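Long-range contact in purine nucleoside phosphorylase (Thermus thermophilus, PDB 6TK9), which probably catalyses the phosphate-dependent cleavage of purine nucleosides such as inosine and guanosine into the free base and ribose 1-phosphate: residues F120-F134 with L176-G188. Residues are numbered along the deposited sequence; the frame is centred on the assembly and turned at random.
Sequences FRAGGIMLHLDYINF and LHLFEGVYAWFMG
F179 packs against F120, each ring taking a CH group of the other residue over one face: F120 CA lies 4.0 Å from the F179 ring centroid, F179 CB 4.0 Å from that of F120. The ring planes stand obliquely, 35° apart. A chi1 of -62° sets F179 CG anti to the carbonyl carbon and swings the ring toward F120 and R121, whose CG meets its edge 3.6 Å from CE2; the rest of the R121 chain is exposed and poorly ordered. Replacing F179 by an alanine is likely to strip F120 CA and R121 CG of the ring they pack on and open a gap between them and the strand. Strands 124-133 and 179-185 are parallel neighbours in the mixed central sheet of the phosphorylase superfamily fold; L129 N to G181 O (2.8 Å) is almost straight at 178°. The backbone angles of G181 call for glycine, since a CB would jam against the preceding carbonyl O. M126 CE lies 3.6 Å from G181 O. Y183 CB sits over the H128 imidazole, with H128 CE1 3.4 Å from Y183 CD2, while Y159 and S230 hold the imidazole nitrogens. Packing is looser between F134 CD2 and F186 CD1, 4.4 Å apart, where a water links F134 O to M187 N and F134 of the fourth subunit packs on partly exposed F134.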
loop_
_atom_site.group_PDB
_atom_site.type_symbol
_atom_site.label_atom_id
_atom_site.label_comp_id
_atom_site.label_asym_id
_atom_site.label_seq_id
_atom_site.Cartn_x
_atom_site.Cartn_y
_atom_site.Cartn_z
ATOM N N PHE A 120 -9.186 -1.453 -18.253
ATOM C CA PHE A 120 -9.932 -0.492 -19.118
ATOM C C PHE A 120 -9.258 -0.357 -20.498
ATOM O O PHE A 120 -8.070 -0.699 -20.642
ATOM C CB PHE A 120 -9.966 0.903 -18.477
ATOM C CG PHE A 120 -10.808 1.116 -17.238
ATOM C CD1 PHE A 120 -11.321 0.064 -16.494
ATOM C CD2 PHE A 120 -11.040 2.407 -16.785
ATOM C CE1 PHE A 120 -12.077 0.295 -15.352
ATOM C CE2 PHE A 120 -11.800 2.641 -15.649
ATOM C CZ PHE A 120 -12.317 1.581 -14.933
ATOM N N ARG A 121 -9.999 0.167 -21.484
ATOM C CA ARG A 121 -9.540 0.420 -22.883
ATOM C C ARG A 121 -9.960 1.836 -23.303
ATOM O O ARG A 121 -11.113 2.238 -23.000
ATOM C CB ARG A 121 -10.112 -0.620 -23.865
ATOM C CG ARG A 121 -11.620 -0.850 -23.760
ATOM C CD ARG A 121 -12.317 -1.399 -25.003
ATOM N NE ARG A 121 -12.362 -0.429 -26.096
ATOM C CZ ARG A 121 -12.528 -0.728 -27.385
ATOM N NH1 ARG A 121 -12.678 -1.985 -27.772
ATOM N NH2 ARG A 121 -12.533 0.233 -28.293
ATOM N N ALA A 122 -9.064 2.557 -23.984
ATOM C CA ALA A 122 -9.385 3.768 -24.777
ATOM C C ALA A 122 -10.648 3.496 -25.607
ATOM O O ALA A 122 -10.746 2.382 -26.204
ATOM C CB ALA A 122 -8.221 4.146 -25.663
ATOM N N GLY A 123 -11.577 4.460 -25.633
ATOM C CA GLY A 123 -12.884 4.344 -26.306
ATOM C C GLY A 123 -13.991 3.818 -25.393
ATOM O O GLY A 123 -15.175 3.973 -25.767
ATOM N N GLY A 124 -13.659 3.216 -24.245
ATOM C CA GLY A 124 -14.653 2.595 -23.351
ATOM C C GLY A 124 -15.388 3.625 -22.519
ATOM O O GLY A 124 -15.015 4.789 -22.542
ATOM N N ILE A 125 -16.399 3.188 -21.783
ATOM C CA ILE A 125 -17.257 4.059 -20.934
ATOM C C ILE A 125 -17.225 3.512 -19.495
ATOM O O ILE A 125 -17.370 2.270 -19.302
ATOM C CB ILE A 125 -18.677 4.101 -21.525
ATOM C CG1 ILE A 125 -18.692 4.658 -22.950
ATOM C CG2 ILE A 125 -19.614 4.860 -20.612
ATOM C CD1 ILE A 125 -20.060 4.643 -23.594
ATOM N N MET A 126 -17.019 4.403 -18.522
ATOM C CA MET A 126 -16.894 4.051 -17.089
ATOM C C MET A 126 -18.047 4.723 -16.365
ATOM O O MET A 126 -18.107 5.951 -16.393
ATOM C CB MET A 126 -15.565 4.498 -16.463
ATOM C CG MET A 126 -15.384 4.009 -15.020
ATOM S SD MET A 126 -14.015 4.817 -14.121
ATOM C CE MET A 126 -14.868 6.177 -13.333
ATOM N N LEU A 127 -18.932 3.914 -15.798
ATOM C CA LEU A 127 -19.911 4.341 -14.780
ATOM C C LEU A 127 -19.143 4.712 -13.510
ATOM O O LEU A 127 -18.267 3.940 -13.105
ATOM C CB LEU A 127 -20.856 3.165 -14.539
ATOM C CG LEU A 127 -21.895 3.349 -13.442
ATOM C CD1 LEU A 127 -22.839 4.479 -13.795
ATOM C CD2 LEU A 127 -22.659 2.053 -13.217
ATOM N N HIS A 128 -19.446 5.859 -12.914
ATOM C CA HIS A 128 -18.847 6.306 -11.633
ATOM C C HIS A 128 -19.534 5.549 -10.494
ATOM O O HIS A 128 -20.778 5.614 -10.420
ATOM C CB HIS A 128 -19.010 7.816 -11.457
ATOM C CG HIS A 128 -18.190 8.643 -12.388
ATOM N ND1 HIS A 128 -17.902 9.960 -12.117
ATOM C CD2 HIS A 128 -17.604 8.350 -13.574
ATOM C CE1 HIS A 128 -17.169 10.448 -13.103
ATOM N NE2 HIS A 128 -16.964 9.476 -14.013
ATOM N N LEU A 129 -18.756 4.874 -9.646
ATOM C CA LEU A 129 -19.245 4.232 -8.401
ATOM C C LEU A 129 -18.929 5.098 -7.192
ATOM O O LEU A 129 -19.694 5.038 -6.248
ATOM C CB LEU A 129 -18.580 2.870 -8.262
ATOM C CG LEU A 129 -18.990 1.876 -9.334
ATOM C CD1 LEU A 129 -18.380 0.507 -9.062
ATOM C CD2 LEU A 129 -20.506 1.787 -9.416
ATOM N N ASP A 130 -17.824 5.848 -7.226
ATOM C CA ASP A 130 -17.390 6.740 -6.111
ATOM C C ASP A 130 -16.332 7.723 -6.616
ATOM O O ASP A 130 -15.896 7.604 -7.787
ATOM C CB ASP A 130 -16.833 5.917 -4.950
ATOM C CG ASP A 130 -17.077 6.504 -3.581
ATOM O OD1 ASP A 130 -17.726 7.551 -3.517
ATOM O OD2 ASP A 130 -16.578 5.910 -2.594
ATOM N N TYR A 131 -15.921 8.661 -5.770
ATOM C CA TYR A 131 -14.980 9.744 -6.160
ATOM C C TYR A 131 -13.925 9.927 -5.067
ATOM O O TYR A 131 -14.132 9.606 -3.851
ATOM C CB TYR A 131 -15.735 11.057 -6.446
ATOM C CG TYR A 131 -16.232 11.768 -5.212
ATOM C CD1 TYR A 131 -15.371 12.493 -4.411
ATOM C CD2 TYR A 131 -17.542 11.657 -4.802
ATOM C CE1 TYR A 131 -15.793 13.078 -3.228
ATOM C CE2 TYR A 131 -17.994 12.278 -3.646
ATOM C CZ TYR A 131 -17.112 12.979 -2.841
ATOM O OH TYR A 131 -17.537 13.576 -1.686
ATOM N N ILE A 132 -12.801 10.469 -5.493
ATOM C CA ILE A 132 -11.692 10.897 -4.602
ATOM C C ILE A 132 -11.413 12.351 -4.954
ATOM O O ILE A 132 -11.272 12.618 -6.172
ATOM C CB ILE A 132 -10.449 10.018 -4.816
ATOM C CG1 ILE A 132 -10.577 8.662 -4.113
ATOM C CG2 ILE A 132 -9.199 10.770 -4.378
ATOM C CD1 ILE A 132 -9.477 7.662 -4.491
ATOM N N ASN A 133 -11.323 13.233 -3.952
ATOM C CA ASN A 133 -10.960 14.658 -4.168
ATOM C C ASN A 133 -9.481 14.826 -3.844
ATOM O O ASN A 133 -9.175 14.827 -2.660
ATOM C CB ASN A 133 -11.851 15.597 -3.353
ATOM C CG ASN A 133 -11.524 17.061 -3.528
ATOM O OD1 ASN A 133 -12.222 17.903 -2.998
ATOM N ND2 ASN A 133 -10.506 17.380 -4.304
ATOM N N PHE A 134 -8.624 14.958 -4.862
ATOM C CA PHE A 134 -7.165 15.241 -4.736
ATOM C C PHE A 134 -6.847 16.647 -5.255
ATOM O O PHE A 134 -5.684 16.904 -5.596
ATOM C CB PHE A 134 -6.340 14.211 -5.518
ATOM C CG PHE A 134 -4.893 14.114 -5.109
ATOM C CD1 PHE A 134 -4.535 13.598 -3.875
ATOM C CD2 PHE A 134 -3.891 14.568 -5.948
ATOM C CE1 PHE A 134 -3.203 13.497 -3.510
ATOM C CE2 PHE A 134 -2.558 14.482 -5.580
ATOM C CZ PHE A 134 -2.216 13.936 -4.369
ATOM N N LEU A 176 -23.297 -3.692 -24.578
ATOM C CA LEU A 176 -22.205 -2.714 -24.303
ATOM C C LEU A 176 -21.500 -3.102 -22.990
ATOM O O LEU A 176 -22.197 -3.285 -21.970
ATOM C CB LEU A 176 -22.860 -1.325 -24.241
ATOM C CG LEU A 176 -21.957 -0.094 -24.139
ATOM C CD1 LEU A 176 -21.789 0.313 -22.688
ATOM C CD2 LEU A 176 -20.603 -0.299 -24.815
ATOM N N HIS A 177 -20.176 -3.294 -23.027
ATOM C CA HIS A 177 -19.363 -3.626 -21.827
ATOM C C HIS A 177 -19.062 -2.335 -21.076
ATOM O O HIS A 177 -18.269 -1.527 -21.609
ATOM C CB HIS A 177 -18.062 -4.372 -22.151
ATOM C CG HIS A 177 -17.285 -4.707 -20.919
ATOM N ND1 HIS A 177 -17.900 -5.173 -19.763
ATOM C CD2 HIS A 177 -15.961 -4.647 -20.649
ATOM C CE1 HIS A 177 -16.985 -5.385 -18.845
ATOM N NE2 HIS A 177 -15.786 -5.071 -19.364
ATOM N N LEU A 178 -19.705 -2.170 -19.912
ATOM C CA LEU A 178 -19.664 -0.966 -19.037
ATOM C C LEU A 178 -18.606 -1.187 -17.954
ATOM O O LEU A 178 -18.882 -1.995 -17.032
ATOM C CB LEU A 178 -21.050 -0.753 -18.423
ATOM C CG LEU A 178 -21.223 0.461 -17.511
ATOM C CD1 LEU A 178 -20.974 1.773 -18.259
ATOM C CD2 LEU A 178 -22.613 0.460 -16.911
ATOM N N PHE A 179 -17.443 -0.533 -18.104
ATOM C CA PHE A 179 -16.422 -0.372 -17.040
ATOM C C PHE A 179 -17.028 0.440 -15.900
ATOM O O PHE A 179 -17.941 1.261 -16.133
ATOM C CB PHE A 179 -15.160 0.329 -17.527
ATOM C CG PHE A 179 -14.441 -0.413 -18.610
ATOM C CD1 PHE A 179 -13.868 -1.644 -18.351
ATOM C CD2 PHE A 179 -14.390 0.096 -19.902
ATOM C CE1 PHE A 179 -13.210 -2.334 -19.358
ATOM C CE2 PHE A 179 -13.751 -0.603 -20.914
ATOM C CZ PHE A 179 -13.160 -1.817 -20.638
ATOM N N GLU A 180 -16.528 0.179 -14.693
ATOM C CA GLU A 180 -17.024 0.763 -13.426
ATOM C C GLU A 180 -15.804 1.194 -12.613
ATOM O O GLU A 180 -14.754 0.560 -12.774
ATOM C CB GLU A 180 -17.884 -0.265 -12.689
ATOM C CG GLU A 180 -19.029 -0.835 -13.523
ATOM C CD GLU A 180 -19.958 -1.734 -12.732
ATOM O OE1 GLU A 180 -19.615 -2.067 -11.575
ATOM O OE2 GLU A 180 -21.016 -2.106 -13.267
ATOM N N GLY A 181 -15.914 2.249 -11.802
ATOM C CA GLY A 181 -14.852 2.551 -10.831
ATOM C C GLY A 181 -14.950 3.915 -10.189
ATOM O O GLY A 181 -16.022 4.581 -10.267
ATOM N N VAL A 182 -13.833 4.286 -9.558
ATOM C CA VAL A 182 -13.664 5.491 -8.705
ATOM C C VAL A 182 -13.039 6.571 -9.559
ATOM O O VAL A 182 -11.969 6.270 -10.154
ATOM C CB VAL A 182 -12.765 5.178 -7.498
ATOM C CG1 VAL A 182 -12.563 6.398 -6.608
ATOM C CG2 VAL A 182 -13.310 4.002 -6.716
ATOM N N TYR A 183 -13.663 7.754 -9.571
ATOM C CA TYR A 183 -13.178 8.954 -10.311
ATOM C C TYR A 183 -12.349 9.838 -9.377
ATOM O O TYR A 183 -12.906 10.273 -8.368
ATOM C CB TYR A 183 -14.348 9.756 -10.897
ATOM C CG TYR A 183 -13.958 10.969 -11.712
ATOM C CD1 TYR A 183 -13.778 12.198 -11.110
ATOM C CD2 TYR A 183 -13.820 10.907 -13.089
ATOM C CE1 TYR A 183 -13.470 13.328 -11.844
ATOM C CE2 TYR A 183 -13.501 12.030 -13.841
ATOM C CZ TYR A 183 -13.323 13.252 -13.216
ATOM O OH TYR A 183 -12.981 14.377 -13.929
ATOM N N ALA A 184 -11.091 10.116 -9.729
ATOM C CA ALA A 184 -10.189 11.057 -9.015
ATOM C C ALA A 184 -10.151 12.414 -9.732
ATOM O O ALA A 184 -9.713 12.492 -10.935
ATOM C CB ALA A 184 -8.800 10.470 -8.917
ATOM N N TRP A 185 -10.563 13.452 -9.010
ATOM C CA TRP A 185 -10.424 14.889 -9.376
ATOM C C TRP A 185 -8.978 15.340 -9.172
ATOM O O TRP A 185 -8.598 15.573 -8.040
ATOM C CB TRP A 185 -11.400 15.742 -8.543
ATOM C CG TRP A 185 -11.367 17.213 -8.813
ATOM C CD1 TRP A 185 -10.883 17.838 -9.924
ATOM C CD2 TRP A 185 -11.925 18.242 -7.989
ATOM N NE1 TRP A 185 -11.067 19.188 -9.826
ATOM C CE2 TRP A 185 -11.699 19.466 -8.654
ATOM C CE3 TRP A 185 -12.557 18.254 -6.745
ATOM C CZ2 TRP A 185 -12.072 20.687 -8.114
ATOM C CZ3 TRP A 185 -12.921 19.460 -6.203
ATOM C CH2 TRP A 185 -12.687 20.657 -6.883
ATOM N N PHE A 186 -8.204 15.423 -10.248
ATOM C CA PHE A 186 -6.831 15.990 -10.300
ATOM C C PHE A 186 -6.971 17.433 -10.761
ATOM O O PHE A 186 -7.699 17.648 -11.729
ATOM C CB PHE A 186 -5.963 15.181 -11.266
ATOM C CG PHE A 186 -4.522 15.609 -11.339
ATOM C CD1 PHE A 186 -3.637 15.295 -10.317
ATOM C CD2 PHE A 186 -4.048 16.316 -12.428
ATOM C CE1 PHE A 186 -2.304 15.670 -10.387
ATOM C CE2 PHE A 186 -2.715 16.703 -12.489
ATOM C CZ PHE A 186 -1.837 16.366 -11.474
ATOM N N MET A 187 -6.331 18.390 -10.089
ATOM C CA MET A 187 -6.673 19.826 -10.263
ATOM C C MET A 187 -6.291 20.279 -11.676
ATOM O O MET A 187 -7.022 21.097 -12.240
ATOM C CB MET A 187 -5.983 20.716 -9.230
ATOM C CG MET A 187 -4.486 20.783 -9.371
ATOM S SD MET A 187 -3.831 21.752 -8.022
ATOM C CE MET A 187 -4.554 23.351 -8.388
ATOM N N GLY A 188 -5.186 19.771 -12.221
ATOM C CA GLY A 188 -4.674 20.212 -13.528
ATOM C C GLY A 188 -4.283 21.683 -13.483
ATOM O O GLY A 188 -4.131 22.246 -12.397
HETATM O O HOH W 1 -17.615 0.451 -22.990
HETATM O O HOH W 2 -4.717 17.826 -7.803
#